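Long-range contacts in o-succinylbenzoate synthase (Thermosynechococcus elongatus BP-1, PDB 3H7V), which converts 2-succinyl-6-hydroxy-2,4-cyclohexadiene-1-carboxylate to 2-succinylbenzoate by loss of water, a step on the way to phylloquinone: residues 160-165 / 188-193; 193-198 / 219-224. All blocks are in the same frame, centred on the assembly; numbering follows the deposited sequence.

Overall arrangement
The chain first builds an N-terminal region with a three-stranded antiparallel sheet, then enters the parallel strands of the TIM-barrel-like domain. Strand 161-165 leads into helix 172-185 and back to strand 190-194. Contact 1 closes this loop by pairing the two strands. Contact 2 opens where contact 1 ends, and the two share Val193. It closes the next loop, which holds helix 202-211 and strand 216-218, by joining the end of strand 190-194 to the loop before helix 225-233. The contacts run in series and neither encloses the other. Both reach the same magnesium ion: Asp165 comes from contact 1, Glu194 and Asp219 from contact 2.

Contact 1: 160-165 / 188-193; sequences AKLRLD and GKIEYV. With MG (magnesium ion), chain B.
Arg163 meets Glu191 and Tyr192 across two neighbouring parallel strands of the TIM-barrel-like domain of this enolase-superfamily enzyme. The strands, 161-165 and 190-194, are joined through helix 172-185 in a beta-alpha-beta unit. The guanidinium grips Glu191 side-on in a salt bridge. NE lies 2.6 Å from Glu191 OE1, and NH2 lies 2.9 Å from the same oxygen. That oxygen sits in the guanidinium plane, but the carboxylate as a whole is turned 31° from it. NH2 also bonds to the carbonyl of Ala293. Tyr192 meets the arginine chain with its ring face, and its OH reaches over one guanidinium face, near the rim. The ring and guanidinium planes are only 12° apart. Arg163 CG makes a CH-pi contact 3.9 Å from the centroid of the Tyr192 ring. The ring stands between its own backbone N and carbonyl carbon (chi1 60°), which brings its face against the arginine CG. Tyr192 OH bonds to Glu194, a magnesium ligand. An alanine at Arg163 removes both guanidinium donors to Glu191 OE1, so the carboxylate would probably lose its charged mate and be freer to turn, and the Tyr192 ring face its aliphatic cover.

The other face of the sheet is apolar. Leu162 and Ile190 lie side by side, with Leu162 CD2 3.9 Å from Ile190 CD1. Leu164 and Val193 both pack on Leu182 of helix 172-185, while Leu162 faces helix 142-155. Between the pairs Leu162-Ile190 and Leu164-Val193, strand 190-194 has one extra residue, a beta bulge. There the backbone of Glu191 takes helical angles, and its CB points toward the other strand. Leu162 N bonds to Lys189 O, and Leu162 O accepts from Glu191 N. At the end of its strand, Asp165 OD2 binds the magnesium ion at 2.2 Å.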
loop_
_atom_site.group_PDB
_atom_site.type_symbol
_atom_site.label_atom_id
_atom_site.label_comp_id
_atom_site.label_asym_id
_atom_site.label_seq_id
_atom_site.Cartn_x
_atom_site.Cartn_y
_atom_site.Cartn_z
ATOM N N ALA A 160 21.827 -4.114 -4.221
ATOM C CA ALA A 160 20.448 -4.260 -4.672
ATOM C C ALA A 160 19.653 -5.120 -3.696
ATOM O O ALA A 160 20.198 -6.020 -3.049
ATOM C CB ALA A 160 20.411 -4.891 -6.072
ATOM N N LYS A 161 18.363 -4.822 -3.585
ATOM C CA LYS A 161 17.455 -5.565 -2.718
ATOM C C LYS A 161 16.300 -6.001 -3.606
ATOM O O LYS A 161 15.784 -5.209 -4.388
ATOM C CB LYS A 161 16.963 -4.675 -1.575
ATOM C CG LYS A 161 18.068 -4.304 -0.590
ATOM C CD LYS A 161 17.580 -3.389 0.529
ATOM C CE LYS A 161 17.344 -1.966 0.038
ATOM N NZ LYS A 161 17.108 -1.013 1.167
ATOM N N LEU A 162 15.893 -7.261 -3.487
ATOM C CA LEU A 162 14.828 -7.775 -4.335
ATOM C C LEU A 162 13.687 -8.443 -3.587
ATOM O O LEU A 162 13.910 -9.270 -2.702
ATOM C CB LEU A 162 15.417 -8.776 -5.335
ATOM C CG LEU A 162 14.447 -9.483 -6.286
ATOM C CD1 LEU A 162 13.840 -8.474 -7.250
ATOM C CD2 LEU A 162 15.201 -10.564 -7.055
ATOM N N ARG A 163 12.466 -8.072 -3.954
ATOM C CA ARG A 163 11.263 -8.655 -3.372
ATOM C C ARG A 163 10.617 -9.478 -4.472
ATOM O O ARG A 163 10.700 -9.121 -5.647
ATOM C CB ARG A 163 10.281 -7.563 -2.939
ATOM C CG ARG A 163 10.819 -6.649 -1.860
ATOM C CD ARG A 163 9.987 -5.390 -1.724
ATOM N NE ARG A 163 10.547 -4.522 -0.697
ATOM C CZ ARG A 163 10.127 -3.291 -0.430
ATOM N NH1 ARG A 163 9.124 -2.755 -1.117
ATOM N NH2 ARG A 163 10.729 -2.590 0.525
ATOM N N LEU A 164 9.984 -10.582 -4.099
ATOM C CA LEU A 164 9.296 -11.421 -5.072
ATOM C C LEU A 164 7.830 -11.383 -4.682
ATOM O O LEU A 164 7.493 -11.598 -3.519
ATOM C CB LEU A 164 9.808 -12.861 -5.010
ATOM C CG LEU A 164 11.310 -13.079 -5.219
ATOM C CD1 LEU A 164 11.600 -14.576 -5.191
ATOM C CD2 LEU A 164 11.751 -12.480 -6.550
ATOM N N ASP A 165 6.949 -11.099 -5.633
ATOM C CA ASP A 165 5.531 -11.053 -5.300
ATOM C C ASP A 165 4.770 -12.129 -6.063
ATOM O O ASP A 165 4.655 -12.072 -7.288
ATOM C CB ASP A 165 4.944 -9.677 -5.628
ATOM C CG ASP A 165 3.622 -9.430 -4.925
ATOM O OD1 ASP A 165 2.932 -10.420 -4.601
ATOM O OD2 ASP A 165 3.266 -8.253 -4.705
ATOM N N GLY A 188 21.730 -12.808 -0.503
ATOM C CA GLY A 188 21.435 -11.879 0.571
ATOM C C GLY A 188 20.668 -10.698 0.006
ATOM O O GLY A 188 20.347 -9.748 0.717
ATOM N N LYS A 189 20.375 -10.766 -1.291
ATOM C CA LYS A 189 19.644 -9.717 -1.987
ATOM C C LYS A 189 18.126 -9.893 -1.915
ATOM O O LYS A 189 17.392 -8.966 -2.243
ATOM C CB LYS A 189 20.080 -9.650 -3.457
ATOM C CG LYS A 189 21.470 -9.062 -3.679
ATOM C CD LYS A 189 21.872 -9.110 -5.148
ATOM C CE LYS A 189 23.237 -8.467 -5.364
ATOM N NZ LYS A 189 23.735 -8.645 -6.754
ATOM N N ILE A 190 17.657 -11.068 -1.497
ATOM C CA ILE A 190 16.211 -11.311 -1.391
ATOM C C ILE A 190 15.663 -10.742 -0.081
ATOM O O ILE A 190 15.938 -11.273 0.998
ATOM C CB ILE A 190 15.872 -12.824 -1.434
ATOM C CG1 ILE A 190 16.308 -13.438 -2.770
ATOM C CG2 ILE A 190 14.377 -13.024 -1.226
ATOM C CD1 ILE A 190 15.511 -12.966 -3.975
ATOM N N GLU A 191 14.883 -9.670 -0.174
ATOM C CA GLU A 191 14.318 -9.049 1.020
ATOM C C GLU A 191 13.189 -9.898 1.590
ATOM O O GLU A 191 13.123 -10.124 2.796
ATOM C CB GLU A 191 13.812 -7.638 0.701
ATOM C CG GLU A 191 13.490 -6.813 1.943
ATOM C CD GLU A 191 13.463 -5.321 1.673
ATOM O OE1 GLU A 191 12.544 -4.849 0.976
ATOM O OE2 GLU A 191 14.373 -4.615 2.157
ATOM N N TYR A 192 12.299 -10.363 0.719
ATOM C CA TYR A 192 11.189 -11.212 1.141
ATOM C C TYR A 192 10.348 -11.677 -0.028
ATOM O O TYR A 192 10.499 -11.191 -1.151
ATOM C CB TYR A 192 10.281 -10.487 2.152
ATOM C CG TYR A 192 9.610 -9.202 1.675
ATOM C CD1 TYR A 192 9.922 -7.975 2.264
ATOM C CD2 TYR A 192 8.618 -9.221 0.687
ATOM C CE1 TYR A 192 9.262 -6.800 1.891
ATOM C CE2 TYR A 192 7.954 -8.050 0.305
ATOM C CZ TYR A 192 8.280 -6.847 0.914
ATOM O OH TYR A 192 7.604 -5.699 0.564
ATOM N N VAL A 193 9.480 -12.644 0.241
ATOM C CA VAL A 193 8.556 -13.144 -0.764
ATOM C C VAL A 193 7.211 -12.611 -0.293
ATOM O O VAL A 193 6.795 -12.870 0.834
ATOM C CB VAL A 193 8.511 -14.685 -0.812
ATOM C CG1 VAL A 193 7.395 -15.132 -1.740
ATOM C CG2 VAL A 193 9.840 -15.226 -1.313
HETATM MG MG MG B . 1.798 -7.455 -3.329
HETATM O O HOH W 1 13.978 -1.753 0.894
HETATM O O HOH W 2 15.282 -2.610 3.228
HETATM O O HOH W 3 1.419 -9.415 -2.720
HETATM O O HOH W 4 0.157 -7.692 -4.626
HETATM O O HOH W 5 2.035 -5.566 -4.350
#

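Contact 2: 193-198 / 219-224. With MG (magnesium ion), chain B.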
loop_
_atom_site.group_PDB
_atom_site.type_symbol
_atom_site.label_atom_id
_atom_site.label_comp_id
_atom_site.label_asym_id
_atom_site.label_seq_id
_atom_site.Cartn_x
_atom_site.Cartn_y
_atom_site.Cartn_z
ATOM N N VAL A 193 9.480 -12.644 0.241
ATOM C CA VAL A 193 8.556 -13.144 -0.764
ATOM C C VAL A 193 7.211 -12.611 -0.293
ATOM O O VAL A 193 6.795 -12.870 0.834
ATOM C CB VAL A 193 8.511 -14.685 -0.812
ATOM C CG1 VAL A 193 7.395 -15.132 -1.740
ATOM C CG2 VAL A 193 9.840 -15.226 -1.313
ATOM N N GLU A 194 6.547 -11.846 -1.150
ATOM C CA GLU A 194 5.263 -11.247 -0.808
ATOM C C GLU A 194 4.092 -12.160 -1.167
ATOM O O GLU A 194 3.987 -12.630 -2.298
ATOM C CB GLU A 194 5.126 -9.899 -1.533
ATOM C CG GLU A 194 4.104 -8.931 -0.929
ATOM C CD GLU A 194 4.235 -7.516 -1.485
ATOM O OE1 GLU A 194 5.244 -6.839 -1.191
ATOM O OE2 GLU A 194 3.331 -7.077 -2.220
ATOM N N GLN A 195 3.232 -12.412 -0.181
ATOM C CA GLN A 195 2.028 -13.235 -0.333
ATOM C C GLN A 195 2.220 -14.507 -1.168
ATOM O O GLN A 195 1.656 -14.647 -2.253
ATOM C CB GLN A 195 0.906 -12.382 -0.942
ATOM C CG GLN A 195 -0.511 -12.886 -0.682
ATOM C CD GLN A 195 -0.949 -12.701 0.760
ATOM O OE1 GLN A 195 -0.774 -11.629 1.345
ATOM N NE2 GLN A 195 -1.536 -13.746 1.340
ATOM N N PRO A 196 3.005 -15.471 -0.659
ATOM C CA PRO A 196 3.211 -16.703 -1.431
ATOM C C PRO A 196 1.934 -17.512 -1.649
ATOM O O PRO A 196 1.769 -18.155 -2.685
ATOM C CB PRO A 196 4.257 -17.459 -0.605
ATOM C CG PRO A 196 4.011 -16.959 0.802
ATOM C CD PRO A 196 3.801 -15.481 0.578
ATOM N N LEU A 197 1.028 -17.467 -0.677
ATOM C CA LEU A 197 -0.233 -18.208 -0.763
ATOM C C LEU A 197 -1.418 -17.261 -0.639
ATOM O O LEU A 197 -1.282 -16.146 -0.134
ATOM C CB LEU A 197 -0.312 -19.238 0.368
ATOM C CG LEU A 197 0.797 -20.289 0.456
ATOM C CD1 LEU A 197 0.647 -21.076 1.750
ATOM C CD2 LEU A 197 0.729 -21.214 -0.747
ATOM N N PRO A 198 -2.602 -17.691 -1.098
ATOM C CA PRO A 198 -3.784 -16.830 -0.996
ATOM C C PRO A 198 -4.175 -16.655 0.473
ATOM O O PRO A 198 -3.881 -17.506 1.313
ATOM C CB PRO A 198 -4.831 -17.580 -1.813
ATOM C CG PRO A 198 -4.429 -19.015 -1.644
ATOM C CD PRO A 198 -2.926 -18.961 -1.774
ATOM N N ASP A 219 0.382 -9.134 2.194
ATOM C CA ASP A 219 -0.101 -7.975 1.443
ATOM C C ASP A 219 -1.610 -8.131 1.313
ATOM O O ASP A 219 -2.368 -7.483 2.033
ATOM C CB ASP A 219 0.572 -7.925 0.064
ATOM C CG ASP A 219 0.140 -6.719 -0.762
ATOM O OD1 ASP A 219 -0.600 -5.862 -0.239
ATOM O OD2 ASP A 219 0.546 -6.629 -1.942
ATOM N N GLU A 220 -2.038 -9.012 0.416
ATOM C CA GLU A 220 -3.461 -9.264 0.219
ATOM C C GLU A 220 -4.125 -9.680 1.536
ATOM O O GLU A 220 -5.317 -9.413 1.760
ATOM C CB GLU A 220 -3.664 -10.358 -0.837
ATOM C CG GLU A 220 -3.504 -9.890 -2.283
ATOM C CD GLU A 220 -2.065 -9.832 -2.770
ATOM O OE1 GLU A 220 -1.130 -10.008 -1.962
ATOM O OE2 GLU A 220 -1.869 -9.602 -3.987
ATOM N N SER A 221 -3.349 -10.323 2.409
ATOM C CA SER A 221 -3.854 -10.775 3.707
ATOM C C SER A 221 -4.087 -9.654 4.713
ATOM O O SER A 221 -4.833 -9.832 5.678
ATOM C CB SER A 221 -2.887 -11.782 4.341
ATOM O OG SER A 221 -2.949 -13.041 3.701
ATOM N N VAL A 222 -3.453 -8.502 4.506
ATOM C CA VAL A 222 -3.611 -7.403 5.454
ATOM C C VAL A 222 -4.037 -6.082 4.835
ATOM O O VAL A 222 -3.228 -5.352 4.268
ATOM C CB VAL A 222 -2.310 -7.180 6.287
ATOM C CG1 VAL A 222 -2.132 -8.318 7.284
ATOM C CG2 VAL A 222 -1.097 -7.110 5.371
ATOM N N VAL A 223 -5.325 -5.783 4.949
ATOM C CA VAL A 223 -5.862 -4.537 4.414
ATOM C C VAL A 223 -6.166 -3.573 5.557
ATOM O O VAL A 223 -5.660 -2.451 5.595
ATOM C CB VAL A 223 -7.161 -4.793 3.610
ATOM C CG1 VAL A 223 -7.732 -3.478 3.098
ATOM C CG2 VAL A 223 -6.872 -5.725 2.444
ATOM N N SER A 224 -6.982 -4.028 6.501
ATOM C CA SER A 224 -7.392 -3.201 7.630
ATOM C C SER A 224 -6.576 -3.405 8.897
ATOM O O SER A 224 -5.847 -4.390 9.041
ATOM C CB SER A 224 -8.851 -3.488 7.967
ATOM O OG SER A 224 -8.966 -4.806 8.482
HETATM MG MG MG B . 1.798 -7.455 -3.329
HETATM O O HOH W 3 1.419 -9.415 -2.720
HETATM O O HOH W 4 0.157 -7.692 -4.626
HETATM O O HOH W 5 2.035 -5.566 -4.350
#
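The side-chain amide of Gln195 forms the tight part of this contact, buried against the type I turn from Asp219 to Val222. Gln195 OE1 accepts two backbone bonds. Asp219 N reaches it nearly straight on at 2.9 Å, whereas Ser221 N, at 3.1 Å, comes from above the amide plane. NE2 gives to Ser221 OG at 2.8 Å and to Leu197 O, so four bonds hold the amide against rotation. The bend at chi2 (71°) carries it across to the turn. Leu205 of helix 202-211 packs on Gln195 and Ser221.

On the metal side the segments meet through the ion and its waters. Glu194 OE2 and Asp219 OD2 bind magnesium at 1.9 and 2.0 Å, with their carboxylate planes nearly perpendicular. Asp165 and three waters complete the six ligands. Glu220, partly exposed, touches the metal through water alone: OE1 takes a bond from one bound water and OE2 from another. Asp219 OD1 forms a salt bridge with Lys243, the predicted proton acceptor.

The metal probably offsets the repulsion between the clustered carboxylates. As in related enolase-superfamily enzymes, substrate carboxylate oxygen probably replaces one or more waters, letting the metal stabilise an enediolate intermediate.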